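PDB 3NWR: A rubisco-like protein from Burkholderia fungorum, which is a homologue of the large chain of ribulose bisphosphate carboxylase, probably a lyase-class enzyme of unassigned substrate. Local coordinates for residues A112-N117 against V127-L132. Sequence-based numbering, arbitrary orientation.
Sequences ATVAGN and VRLLSL
Van der Waals packing makes up the whole contact: V114, in the last turn of helix 107-114, meets L129 and L132 of strand 126-133, and no hydrogen bond links the two segments. V114 CG2 lies 4.0 Å from L129 CD2 and is the nearest of the valine's side-chain carbons to it. L132 CD2 instead lies against three of them, 4.1 Å from both V114 CB and V114 CG1 and 4.2 Å from V114 CG2, which brings the two leucine methyls together around CG2. In L129, chi1 172° swings CG away from the backbone N, and chi2 61° then turns CD2 to the valine. Residues i and i+3 of a regular strand face opposite sides; a classic beta bulge, in which L130 and S131 both face D18 of strand 14-23, adds a residue between the leucines, consistent with both facing V114.

The polar element is V114 O, 3.9 Å from L129 CD2. F98 also packs on V114, and A303 of helix 301-309 on both leucines. The chemistry therefore implies a buried, nondirectional apolar seam joining the helix end to the outermost strand, within this chain, of the rubisco-type N-terminal domain's antiparallel sheet, with the V114 carbonyl hydrogen-bonded to Y19 OH.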
# COMPACT_ATOMS: atom_id res chain seq x y z
N ALA A 112 -2.63 -1.66 -10.20
CA ALA A 112 -1.59 -2.59 -10.65
C ALA A 112 -1.06 -2.17 -12.02
O ALA A 112 0.07 -2.49 -12.38
CB ALA A 112 -2.15 -4.01 -10.72
N THR A 113 -1.90 -1.47 -12.77
CA THR A 113 -1.57 -1.10 -14.15
C THR A 113 -0.76 0.19 -14.20
O THR A 113 0.29 0.23 -14.84
CB THR A 113 -2.85 -0.95 -15.00
OG1 THR A 113 -3.57 -2.19 -15.01
CG2 THR A 113 -2.49 -0.57 -16.44
N VAL A 114 -1.24 1.23 -13.53
CA VAL A 114 -0.55 2.53 -13.57
C VAL A 114 0.57 2.67 -12.56
O VAL A 114 1.39 3.58 -12.66
CB VAL A 114 -1.52 3.71 -13.41
CG1 VAL A 114 -2.55 3.70 -14.54
CG2 VAL A 114 -2.20 3.68 -12.04
N ALA A 115 0.63 1.78 -11.58
CA ALA A 115 1.75 1.83 -10.66
C ALA A 115 2.50 0.49 -10.73
O ALA A 115 3.51 0.37 -11.42
CB ALA A 115 1.27 2.19 -9.25
N GLY A 116 1.97 -0.51 -10.05
CA GLY A 116 2.48 -1.87 -10.11
C GLY A 116 3.98 -2.09 -10.23
O GLY A 116 4.77 -1.49 -9.50
N ASN A 117 4.36 -2.98 -11.16
CA ASN A 117 5.75 -3.40 -11.34
C ASN A 117 6.64 -2.32 -11.96
O ASN A 117 7.85 -2.52 -12.06
CB ASN A 117 5.82 -4.67 -12.22
CG ASN A 117 5.73 -5.98 -11.42
OD1 ASN A 117 5.59 -5.99 -10.19
ND2 ASN A 117 5.84 -7.10 -12.14
N VAL A 127 11.32 6.30 -10.59
CA VAL A 127 10.01 6.28 -11.24
C VAL A 127 8.97 6.72 -10.22
O VAL A 127 8.84 6.13 -9.14
CB VAL A 127 9.59 4.88 -11.76
CG1 VAL A 127 8.16 4.91 -12.25
CG2 VAL A 127 10.49 4.43 -12.89
N ARG A 128 8.23 7.77 -10.58
CA ARG A 128 7.16 8.27 -9.75
C ARG A 128 5.93 8.58 -10.59
O ARG A 128 6.02 9.26 -11.61
CB ARG A 128 7.59 9.53 -9.00
CG ARG A 128 6.56 10.07 -8.01
CD ARG A 128 7.15 11.27 -7.33
NE ARG A 128 6.26 11.98 -6.42
CZ ARG A 128 6.38 11.97 -5.10
NH1 ARG A 128 7.33 11.25 -4.51
NH2 ARG A 128 5.55 12.69 -4.37
N LEU A 129 4.79 8.06 -10.15
CA LEU A 129 3.52 8.38 -10.79
C LEU A 129 3.06 9.73 -10.27
O LEU A 129 2.84 9.89 -9.07
CB LEU A 129 2.49 7.31 -10.45
CG LEU A 129 1.06 7.60 -10.88
CD1 LEU A 129 0.95 7.74 -12.40
CD2 LEU A 129 0.10 6.51 -10.36
N LEU A 130 2.95 10.70 -11.16
CA LEU A 130 2.61 12.08 -10.78
C LEU A 130 1.12 12.37 -10.77
O LEU A 130 0.60 13.02 -9.86
CB LEU A 130 3.28 13.07 -11.73
CG LEU A 130 4.78 12.89 -11.93
CD1 LEU A 130 5.29 13.87 -13.00
CD2 LEU A 130 5.52 13.09 -10.62
N SER A 131 0.41 11.92 -11.80
CA SER A 131 -0.98 12.31 -11.95
C SER A 131 -1.72 11.36 -12.88
O SER A 131 -1.11 10.61 -13.65
CB SER A 131 -1.07 13.75 -12.47
OG SER A 131 -0.40 13.85 -13.71
N LEU A 132 -3.05 11.40 -12.78
CA LEU A 132 -3.93 10.57 -13.60
C LEU A 132 -5.03 11.44 -14.18
O LEU A 132 -5.48 12.40 -13.54
CB LEU A 132 -4.58 9.47 -12.77
CG LEU A 132 -3.64 8.40 -12.22
CD1 LEU A 132 -4.34 7.56 -11.16
CD2 LEU A 132 -3.14 7.53 -13.35